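Local coordinates for protein LpxE (Aquifex aeolicus, PDB 6EBU) that probably acts as a membrane-embedded lipid A 1-phosphatase of the PAP2 superfamily, hydrolysing the 1-phosphate group of lipid A, at residues S77-F82 and S104-D109; V94-P99 and A146-P151; I116-S121 and I131-A136. The protein carries 1 engineered substitution. All coordinates share one frame; numbering follows the deposited sequence.

From the N terminus, residues 77-82 at the end of helix 61-82 open interaction 1, and residues 94-99 open interaction 2 before the first loop is closed. Interaction 1 closes at residues 104-109, where helix 108-121 starts, so the segments of interactions 1 and 2 alternate along the chain. Interaction 3 then pairs residues 116-121 with residues 131-136 of helix 126-145, as a helical hairpin nested inside the long loop that interaction 2 closes at residues 146-151, leading into helix 151-170. Interactions 1 and 2 touch each other, and both reach the sulfate; interaction 3 lies about 21 and 23 Å away from them, centre to centre, on the other side of the chain's centre.

Interaction 1: residues S77-F82 and S104-D109; sequences SLKTFF and SFPSGD. With BOG (octyl beta-D-glucopyranoside), chain F; BOG (octyl beta-D-glucopyranoside), chain E; SO4 (sulfate ion), chain B.
Lys79 runs alongside the backbone of Phe105 and Pro106. Its CB and CG pass Phe105 O, CG at 3.5 Å; CD comes near O1 of one octyl glucoside; CE packs by Pro106 O. The chain is extended until a bend at chi4 (-71°), which turns NZ onto sulfate O3 at 2.6 Å. NZ also makes a hydrogen bond to Arg103 O and weak ones to Pro106 O and to the glucoside O1, so carbonyls help place the ammonium beside the anion. The spacing of Lys79 and Arg86 fits the first PAP2 signature, and Pro106-Ser107-Gly108 the start of the second, with Asp109 where the family motif has a histidine; the sulfate, probably from the crystallisation liquor, may mimic a substrate phosphate. Gly108 N donates to the same O3 almost straight (3.0 Å, 172°), and with Ser107 as N-cap the start of helix 108-121 would be expected to favour an anion. Arg86, Arg143 and His149 complete the site. Away from the sulfate, Leu78 CB lies 3.6 Å from Pro106 CD, on the nitrogen of the cis Phe105-Pro106 peptide. Phe105 sends its ring edge to a face of Phe82 (T-shaped, planes at 68°), and one water donates to Lys79 O and Phe105 O.

Interaction 2: residues V94-P99 and A146-P151; sequences VNLLFP and AGVHFP. With BOG (octyl beta-D-glucopyranoside), chain F; SO4 (sulfate ion), chain B.
Leu97 N donates to Ala146 O at 2.9 Å with an angle of 163° at the hydrogen, the backbone bond that joins these two irregular segments. Ala146 O also receives a CA-H contact from Leu96 CA (3.3 Å), so two neighbouring residues converge on one oxygen. Leu96 CD2 reaches across to Gly147 O and, at 3.8 Å, to Val148 CG1.

Beside this bond the Phe98 ring is sandwiched: Leu97 CB sits over the centre of one face, and C6' of an octyl glucoside lies 3.4 Å above the opposite one, toward the rim. Ala146 CB approaches Phe98 CE2 obliquely at 3.6 Å, while Val148 CG1 comes in at the ring edge. The detergent's alkyl chain thus lies against the aromatic ring.

Gly147, the first residue to leave helical torsions after helix 126-145, closes it in a Schellman motif, its positive phi (78°) turning the chain into the loop that carries His149. Arg143, His149 and Asp153 have the spacing of the third PAP2 signature motif. His149 NE2 donates a hydrogen bond to sulfate O1 (2.8 Å), which lies near the ring plane at its edge, while ND1 makes a weak hydrogen bond to Asp153, which also accepts from Phe150 N. Further out, Val148 O accepts from Arg86, another sulfate ligand, and Asn95 O accepts from Asn23 of helix 13-24.

Interaction 3: residues I116-S121 and I131-A136; sequences IATVLS and ILFLYA
With chi1 at -61° in Ser121 and -71° in Leu132, both first branches stand beside the backbone N, and Ser121 OG meets Leu132 CD1 across the helix pair. Ser121 OG folds back along its own helix and donates to Ala117 O at 2.6 Å, a carbonyl that also takes the regular helical bond from Ser121 N. The hydroxyl is thereby satisfied within its helix, and its outer side can rest on carbon: Leu132 CD1 lies 3.4 Å from OG, and Phe133 CE2 is similarly near. The same methyl, Leu132 CD1, packs on Leu120 CB at 3.6 Å.

Ala117 is the small residue at the centre. Its CB touches Leu132 O at 3.4 Å and also meets Ala136 CB. The Phe133 ring turns a face to the alanine methyl, which stands over the middle of the ring in a CH-pi contact, Ala117 CB being 4.0 Å from the centroid. Phe133 CZ comes near Thr118 OG1 obliquely; the hydrogen bond of that hydroxyl goes to Phe114 O in its own helix. On the other flank Tyr135 crosses Ile116 at about a right angle, with OH 3.8 Å from Ile116 CD1; that phenol is anchored by a hydrogen bond to Leu40 O.

The axes of the two short helical segments are antiparallel (174°) and approach to 8.7 Å, a spacing consistent with alanines at Ala117 and Ala136. Helices 108-121 and 126-145 thus form a helical hairpin of the PAP2 bundle. Around it, Ile116 and Leu120 pack on helix 46-56, Thr118 on helix 151-170, and Val119, turned away from the partner, fits against both helix 61-82 and helix 151-170.

Interaction 1: residues S77-F82 and S104-D109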
loop_
_atom_site.group_PDB
_atom_site.type_symbol
_atom_site.label_atom_id
_atom_site.label_comp_id
_atom_site.label_asym_id
_atom_site.label_seq_id
_atom_site.Cartn_x
_atom_site.Cartn_y
_atom_site.Cartn_z
ATOM N N SER A 77 -8.823 -9.439 6.666
ATOM C CA SER A 77 -10.235 -9.812 6.686
ATOM C C SER A 77 -10.860 -9.647 5.306
ATOM O O SER A 77 -11.527 -10.556 4.799
ATOM C CB SER A 77 -10.988 -8.971 7.719
ATOM O OG SER A 77 -10.550 -9.258 9.036
ATOM N N LEU A 78 -10.655 -8.485 4.686
ATOM C CA LEU A 78 -11.183 -8.265 3.345
ATOM C C LEU A 78 -10.509 -9.180 2.330
ATOM O O LEU A 78 -11.153 -9.641 1.380
ATOM C CB LEU A 78 -11.014 -6.799 2.952
ATOM C CG LEU A 78 -11.695 -5.793 3.879
ATOM C CD1 LEU A 78 -11.087 -4.413 3.707
ATOM C CD2 LEU A 78 -13.194 -5.757 3.626
ATOM N N LYS A 79 -9.217 -9.463 2.521
ATOM C CA LYS A 79 -8.514 -10.361 1.610
ATOM C C LYS A 79 -9.110 -11.762 1.649
ATOM O O LYS A 79 -9.210 -12.434 0.615
ATOM C CB LYS A 79 -7.027 -10.411 1.960
ATOM C CG LYS A 79 -6.182 -9.330 1.310
ATOM C CD LYS A 79 -4.739 -9.431 1.780
ATOM C CE LYS A 79 -3.844 -8.423 1.081
ATOM N NZ LYS A 79 -3.621 -8.759 -0.351
ATOM N N THR A 80 -9.514 -12.219 2.835
ATOM C CA THR A 80 -10.044 -13.570 2.969
ATOM C C THR A 80 -11.497 -13.651 2.512
ATOM O O THR A 80 -11.883 -14.609 1.833
ATOM C CB THR A 80 -9.908 -14.042 4.417
ATOM O OG1 THR A 80 -8.550 -13.878 4.846
ATOM C CG2 THR A 80 -10.293 -15.507 4.539
ATOM N N PHE A 81 -12.311 -12.654 2.861
ATOM C CA PHE A 81 -13.725 -12.692 2.496
ATOM C C PHE A 81 -13.915 -12.533 0.991
ATOM O O PHE A 81 -14.666 -13.293 0.369
ATOM C CB PHE A 81 -14.491 -11.607 3.253
ATOM N N PHE A 82 -13.241 -11.552 0.387
ATOM C CA PHE A 82 -13.454 -11.278 -1.031
ATOM C C PHE A 82 -12.663 -12.219 -1.931
ATOM O O PHE A 82 -13.164 -12.614 -2.990
ATOM C CB PHE A 82 -13.096 -9.827 -1.344
ATOM C CG PHE A 82 -14.162 -8.843 -0.953
ATOM C CD1 PHE A 82 -15.231 -8.591 -1.796
ATOM C CD2 PHE A 82 -14.099 -8.174 0.258
ATOM C CE1 PHE A 82 -16.215 -7.689 -1.441
ATOM C CE2 PHE A 82 -15.083 -7.271 0.620
ATOM C CZ PHE A 82 -16.141 -7.028 -0.232
ATOM N N SER A 104 -6.306 -10.166 -3.977
ATOM C CA SER A 104 -5.967 -8.877 -4.571
ATOM C C SER A 104 -6.565 -7.709 -3.795
ATOM O O SER A 104 -5.940 -6.648 -3.690
ATOM C CB SER A 104 -6.436 -8.842 -6.027
ATOM O OG SER A 104 -5.976 -7.679 -6.690
ATOM N N PHE A 105 -7.769 -7.881 -3.245
ATOM C CA PHE A 105 -8.484 -6.782 -2.610
ATOM C C PHE A 105 -8.396 -6.906 -1.099
ATOM O O PHE A 105 -8.804 -7.942 -0.550
ATOM C CB PHE A 105 -9.943 -6.776 -3.054
ATOM C CG PHE A 105 -10.742 -5.629 -2.507
ATOM C CD1 PHE A 105 -10.750 -4.403 -3.152
ATOM C CD2 PHE A 105 -11.495 -5.780 -1.353
ATOM C CE1 PHE A 105 -11.490 -3.347 -2.653
ATOM C CE2 PHE A 105 -12.238 -4.727 -0.850
ATOM C CZ PHE A 105 -12.235 -3.510 -1.500
ATOM N N PRO A 106 -7.872 -5.900 -0.383
ATOM C CA PRO A 106 -7.206 -4.718 -0.937
ATOM C C PRO A 106 -5.685 -4.858 -0.892
ATOM O O PRO A 106 -5.191 -5.958 -0.639
ATOM C CB PRO A 106 -7.685 -3.603 -0.017
ATOM C CG PRO A 106 -7.792 -4.283 1.320
ATOM C CD PRO A 106 -8.114 -5.747 1.062
ATOM N N SER A 107 -4.955 -3.769 -1.121
ATOM C CA SER A 107 -3.495 -3.799 -1.121
ATOM C C SER A 107 -2.965 -3.580 0.292
ATOM O O SER A 107 -3.133 -2.497 0.864
ATOM C CB SER A 107 -2.927 -2.740 -2.064
ATOM O OG SER A 107 -1.520 -2.640 -1.906
ATOM N N GLY A 108 -2.301 -4.599 0.839
ATOM C CA GLY A 108 -1.754 -4.483 2.181
ATOM C C GLY A 108 -0.537 -3.579 2.253
ATOM O O GLY A 108 -0.353 -2.854 3.234
ATOM N N ASP A 109 0.314 -3.615 1.224
ATOM C CA ASP A 109 1.470 -2.723 1.191
ATOM C C ASP A 109 1.037 -1.264 1.138
ATOM O O ASP A 109 1.627 -0.408 1.807
ATOM C CB ASP A 109 2.357 -3.045 -0.008
ATOM C CG ASP A 109 3.132 -4.324 0.171
ATOM O OD1 ASP A 109 2.988 -4.968 1.234
ATOM O OD2 ASP A 109 3.887 -4.681 -0.755
HETATM O O1 BOG F . 3.019 -9.392 0.596
HETATM C "C1'" BOG F . 3.738 -8.179 0.812
HETATM C "C2'" BOG F . 5.205 -8.369 0.365
HETATM C "C3'" BOG F . 5.796 -7.001 -0.096
HETATM C "C4'" BOG F . 6.467 -7.154 -1.489
HETATM C "C5'" BOG F . 5.586 -8.034 -2.405
HETATM C "C6'" BOG F . 6.404 -8.491 -3.631
HETATM C "C7'" BOG F . 7.303 -9.666 -3.254
HETATM C "C8'" BOG F . 6.439 -10.886 -2.925
HETATM O O1 BOG E . -1.970 -11.417 0.779
HETATM C "C1'" BOG E . -0.984 -12.303 0.258
HETATM C "C2'" BOG E . -1.342 -12.654 -1.201
HETATM C "C3'" BOG E . -0.752 -14.052 -1.558
HETATM C "C4'" BOG E . -1.023 -14.357 -3.056
HETATM C "C5'" BOG E . -0.564 -15.795 -3.371
HETATM C "C6'" BOG E . -0.556 -16.005 -4.898
HETATM C "C7'" BOG E . -0.135 -17.437 -5.210
HETATM C "C8'" BOG E . 1.170 -17.425 -6.009
HETATM S S SO4 B . -0.267 -7.092 -0.842
HETATM O O1 SO4 B . 0.250 -5.920 -1.544
HETATM O O2 SO4 B . 0.128 -8.302 -1.552
HETATM O O3 SO4 B . -1.723 -7.008 -0.790
HETATM O O4 SO4 B . 0.271 -7.126 0.516
HETATM O O HOH W 1 -9.185 -10.300 -1.823
#

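Interaction 2: residues V94-P99 and A146-P151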
loop_
_atom_site.group_PDB
_atom_site.type_symbol
_atom_site.label_atom_id
_atom_site.label_comp_id
_atom_site.label_asym_id
_atom_site.label_seq_id
_atom_site.Cartn_x
_atom_site.Cartn_y
_atom_site.Cartn_z
ATOM N N VAL A 94 -0.235 -9.436 -18.817
ATOM C CA VAL A 94 0.071 -8.572 -17.686
ATOM C C VAL A 94 1.579 -8.544 -17.484
ATOM O O VAL A 94 2.231 -9.595 -17.436
ATOM C CB VAL A 94 -0.648 -9.055 -16.416
ATOM C CG1 VAL A 94 0.020 -8.488 -15.174
ATOM C CG2 VAL A 94 -2.117 -8.663 -16.464
ATOM N N ASN A 95 2.136 -7.341 -17.375
ATOM C CA ASN A 95 3.554 -7.175 -17.075
ATOM C C ASN A 95 3.754 -7.354 -15.574
ATOM O O ASN A 95 3.350 -6.500 -14.777
ATOM C CB ASN A 95 4.039 -5.812 -17.553
ATOM C CG ASN A 95 3.905 -5.645 -19.056
ATOM O OD1 ASN A 95 4.636 -6.266 -19.825
ATOM N ND2 ASN A 95 2.970 -4.803 -19.480
ATOM N N LEU A 96 4.369 -8.468 -15.191
ATOM C CA LEU A 96 4.487 -8.882 -13.800
ATOM C C LEU A 96 5.921 -8.714 -13.320
ATOM O O LEU A 96 6.857 -9.185 -13.973
ATOM C CB LEU A 96 4.064 -10.343 -13.634
ATOM C CG LEU A 96 2.702 -10.645 -13.014
ATOM C CD1 LEU A 96 2.627 -12.115 -12.634
ATOM C CD2 LEU A 96 2.459 -9.766 -11.805
ATOM N N LEU A 97 6.085 -8.059 -12.173
ATOM C CA LEU A 97 7.379 -7.994 -11.506
ATOM C C LEU A 97 7.503 -8.980 -10.354
ATOM O O LEU A 97 8.620 -9.391 -10.024
ATOM C CB LEU A 97 7.644 -6.577 -10.989
ATOM C CG LEU A 97 8.010 -5.534 -12.046
ATOM C CD1 LEU A 97 8.009 -4.142 -11.446
ATOM C CD2 LEU A 97 9.363 -5.850 -12.665
ATOM N N PHE A 98 6.387 -9.370 -9.736
ATOM C CA PHE A 98 6.381 -10.328 -8.642
ATOM C C PHE A 98 5.335 -11.401 -8.908
ATOM O O PHE A 98 4.240 -11.095 -9.395
ATOM C CB PHE A 98 6.085 -9.645 -7.296
ATOM C CG PHE A 98 6.834 -8.357 -7.085
ATOM C CD1 PHE A 98 8.219 -8.337 -7.060
ATOM C CD2 PHE A 98 6.149 -7.165 -6.904
ATOM C CE1 PHE A 98 8.907 -7.151 -6.863
ATOM C CE2 PHE A 98 6.833 -5.977 -6.707
ATOM C CZ PHE A 98 8.212 -5.971 -6.687
ATOM N N PRO A 99 5.639 -12.667 -8.602
ATOM C CA PRO A 99 4.691 -13.773 -8.875
ATOM C C PRO A 99 3.583 -13.870 -7.831
ATOM O O PRO A 99 3.549 -14.760 -6.975
ATOM C CB PRO A 99 5.608 -15.006 -8.875
ATOM C CG PRO A 99 7.027 -14.486 -8.772
ATOM C CD PRO A 99 6.924 -13.166 -8.098
ATOM N N ALA A 146 3.836 -3.167 -10.837
ATOM C CA ALA A 146 4.306 -4.543 -10.759
ATOM C C ALA A 146 3.304 -5.543 -11.318
ATOM O O ALA A 146 3.655 -6.715 -11.488
ATOM C CB ALA A 146 4.638 -4.901 -9.309
ATOM N N GLY A 147 2.076 -5.115 -11.605
ATOM C CA GLY A 147 1.068 -6.012 -12.131
ATOM C C GLY A 147 0.416 -6.916 -11.110
ATOM O O GLY A 147 -0.232 -7.894 -11.493
ATOM N N VAL A 148 0.556 -6.617 -9.816
ATOM C CA VAL A 148 0.009 -7.478 -8.772
ATOM C C VAL A 148 -1.247 -6.906 -8.129
ATOM O O VAL A 148 -1.870 -7.593 -7.305
ATOM C CB VAL A 148 1.062 -7.770 -7.681
ATOM C CG1 VAL A 148 2.292 -8.421 -8.298
ATOM C CG2 VAL A 148 1.437 -6.494 -6.937
ATOM N N HIS A 149 -1.641 -5.683 -8.472
ATOM C CA HIS A 149 -2.832 -5.080 -7.895
ATOM C C HIS A 149 -3.550 -4.254 -8.951
ATOM O O HIS A 149 -2.957 -3.817 -9.942
ATOM C CB HIS A 149 -2.497 -4.199 -6.681
ATOM C CG HIS A 149 -2.323 -4.964 -5.405
ATOM N ND1 HIS A 149 -3.355 -5.650 -4.799
ATOM C CD2 HIS A 149 -1.238 -5.143 -4.614
ATOM C CE1 HIS A 149 -2.912 -6.221 -3.694
ATOM N NE2 HIS A 149 -1.630 -5.932 -3.559
ATOM N N PHE A 150 -4.849 -4.060 -8.725
ATOM C CA PHE A 150 -5.705 -3.161 -9.479
ATOM C C PHE A 150 -5.784 -1.811 -8.785
ATOM O O PHE A 150 -5.549 -1.709 -7.577
ATOM C CB PHE A 150 -7.109 -3.748 -9.609
ATOM C CG PHE A 150 -7.174 -5.017 -10.407
ATOM C CD1 PHE A 150 -7.161 -4.982 -11.790
ATOM C CD2 PHE A 150 -7.272 -6.243 -9.772
ATOM C CE1 PHE A 150 -7.235 -6.153 -12.528
ATOM C CE2 PHE A 150 -7.347 -7.415 -10.503
ATOM C CZ PHE A 150 -7.329 -7.367 -11.882
ATOM N N PRO A 151 -6.108 -0.750 -9.528
ATOM C CA PRO A 151 -6.311 0.560 -8.886
ATOM C C PRO A 151 -7.339 0.548 -7.768
ATOM O O PRO A 151 -7.220 1.339 -6.823
ATOM C CB PRO A 151 -6.759 1.445 -10.056
ATOM C CG PRO A 151 -6.084 0.839 -11.238
ATOM C CD PRO A 151 -6.085 -0.647 -10.998
HETATM O O1 BOG F . 3.019 -9.392 0.596
HETATM C "C1'" BOG F . 3.738 -8.179 0.812
HETATM C "C2'" BOG F . 5.205 -8.369 0.365
HETATM C "C3'" BOG F . 5.796 -7.001 -0.096
HETATM C "C4'" BOG F . 6.467 -7.154 -1.489
HETATM C "C5'" BOG F . 5.586 -8.034 -2.405
HETATM C "C6'" BOG F . 6.404 -8.491 -3.631
HETATM C "C7'" BOG F . 7.303 -9.666 -3.254
HETATM C "C8'" BOG F . 6.439 -10.886 -2.925
HETATM S S SO4 B . -0.267 -7.092 -0.842
HETATM O O1 SO4 B . 0.250 -5.920 -1.544
HETATM O O2 SO4 B . 0.128 -8.302 -1.552
HETATM O O3 SO4 B . -1.723 -7.008 -0.790
HETATM O O4 SO4 B . 0.271 -7.126 0.516
#

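Interaction 3: residues I116-S121 and I131-A136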
loop_
_atom_site.group_PDB
_atom_site.type_symbol
_atom_site.label_atom_id
_atom_site.label_comp_id
_atom_site.label_asym_id
_atom_site.label_seq_id
_atom_site.Cartn_x
_atom_site.Cartn_y
_atom_site.Cartn_z
ATOM N N ILE A 116 1.606 4.328 7.850
ATOM C CA ILE A 116 2.853 4.945 8.291
ATOM C C ILE A 116 2.828 6.442 8.014
ATOM O O ILE A 116 3.129 7.261 8.892
ATOM C CB ILE A 116 4.051 4.261 7.607
ATOM C CG1 ILE A 116 4.179 2.813 8.083
ATOM C CG2 ILE A 116 5.334 5.045 7.855
ATOM C CD1 ILE A 116 5.165 1.986 7.282
ATOM N N ALA A 117 2.451 6.823 6.791
ATOM C CA ALA A 117 2.477 8.233 6.419
ATOM C C ALA A 117 1.465 9.044 7.220
ATOM O O ALA A 117 1.732 10.197 7.572
ATOM C CB ALA A 117 2.226 8.388 4.918
ATOM N N THR A 118 0.300 8.467 7.518
ATOM C CA THR A 118 -0.719 9.207 8.260
ATOM C C THR A 118 -0.282 9.456 9.700
ATOM O O THR A 118 -0.385 10.581 10.204
ATOM C CB THR A 118 -2.051 8.452 8.220
ATOM O OG1 THR A 118 -2.536 8.403 6.872
ATOM C CG2 THR A 118 -3.086 9.132 9.099
ATOM N N VAL A 119 0.224 8.421 10.375
ATOM C CA VAL A 119 0.580 8.554 11.785
ATOM C C VAL A 119 1.842 9.395 11.949
ATOM O O VAL A 119 1.950 10.201 12.881
ATOM C CB VAL A 119 0.736 7.163 12.428
ATOM C CG1 VAL A 119 1.263 7.281 13.854
ATOM C CG2 VAL A 119 -0.590 6.418 12.401
ATOM N N LEU A 120 2.813 9.231 11.050
ATOM C CA LEU A 120 4.082 9.928 11.217
ATOM C C LEU A 120 4.051 11.361 10.698
ATOM O O LEU A 120 4.908 12.158 11.089
ATOM C CB LEU A 120 5.208 9.147 10.536
ATOM C CG LEU A 120 5.503 7.762 11.121
ATOM C CD1 LEU A 120 6.874 7.269 10.686
ATOM C CD2 LEU A 120 5.390 7.772 12.642
ATOM N N SER A 121 3.093 11.710 9.835
ATOM C CA SER A 121 2.965 13.094 9.388
ATOM C C SER A 121 2.300 13.991 10.423
ATOM O O SER A 121 2.422 15.216 10.327
ATOM C CB SER A 121 2.164 13.171 8.086
ATOM O OG SER A 121 2.801 12.456 7.044
ATOM N N ILE A 131 7.196 14.128 2.095
ATOM C CA ILE A 131 8.078 12.975 1.928
ATOM C C ILE A 131 7.325 11.683 2.224
ATOM O O ILE A 131 7.391 10.711 1.461
ATOM C CB ILE A 131 9.320 13.122 2.826
ATOM C CG1 ILE A 131 10.264 14.191 2.271
ATOM C CG2 ILE A 131 10.036 11.787 2.989
ATOM C CD1 ILE A 131 11.340 14.622 3.246
ATOM N N LEU A 132 6.594 11.656 3.338
ATOM C CA LEU A 132 5.906 10.436 3.748
ATOM C C LEU A 132 4.773 10.082 2.792
ATOM O O LEU A 132 4.582 8.907 2.458
ATOM C CB LEU A 132 5.378 10.595 5.169
ATOM C CG LEU A 132 6.460 10.606 6.246
ATOM C CD1 LEU A 132 5.875 11.034 7.579
ATOM C CD2 LEU A 132 7.102 9.232 6.350
ATOM N N PHE A 133 4.012 11.077 2.339
ATOM C CA PHE A 133 2.882 10.786 1.470
ATOM C C PHE A 133 3.291 10.573 0.019
ATOM O O PHE A 133 2.547 9.929 -0.727
ATOM C CB PHE A 133 1.833 11.891 1.584
ATOM C CG PHE A 133 0.887 11.687 2.729
ATOM C CD1 PHE A 133 -0.190 10.824 2.604
ATOM C CD2 PHE A 133 1.095 12.323 3.939
ATOM C CE1 PHE A 133 -1.056 10.615 3.659
ATOM C CE2 PHE A 133 0.232 12.119 4.999
ATOM C CZ PHE A 133 -0.844 11.263 4.860
ATOM N N LEU A 134 4.454 11.081 -0.396
ATOM C CA LEU A 134 5.011 10.650 -1.674
ATOM C C LEU A 134 5.459 9.197 -1.603
ATOM O O LEU A 134 5.282 8.435 -2.561
ATOM C CB LEU A 134 6.180 11.545 -2.083
ATOM C CG LEU A 134 6.806 11.159 -3.427
ATOM C CD1 LEU A 134 5.893 11.560 -4.579
ATOM C CD2 LEU A 134 8.192 11.760 -3.588
ATOM N N TYR A 135 6.045 8.798 -0.472
ATOM C CA TYR A 135 6.423 7.402 -0.283
ATOM C C TYR A 135 5.198 6.496 -0.350
ATOM O O TYR A 135 5.206 5.471 -1.040
ATOM C CB TYR A 135 7.157 7.243 1.050
ATOM C CG TYR A 135 6.904 5.929 1.751
ATOM C CD1 TYR A 135 7.565 4.776 1.361
ATOM C CD2 TYR A 135 6.004 5.846 2.807
ATOM C CE1 TYR A 135 7.336 3.571 1.999
ATOM C CE2 TYR A 135 5.768 4.648 3.450
ATOM C CZ TYR A 135 6.436 3.513 3.042
ATOM O OH TYR A 135 6.202 2.316 3.680
ATOM N N ALA A 136 4.125 6.876 0.348
ATOM C CA ALA A 136 2.896 6.089 0.309
ATOM C C ALA A 136 2.322 6.025 -1.100
ATOM O O ALA A 136 1.838 4.973 -1.534
ATOM C CB ALA A 136 1.867 6.670 1.279
#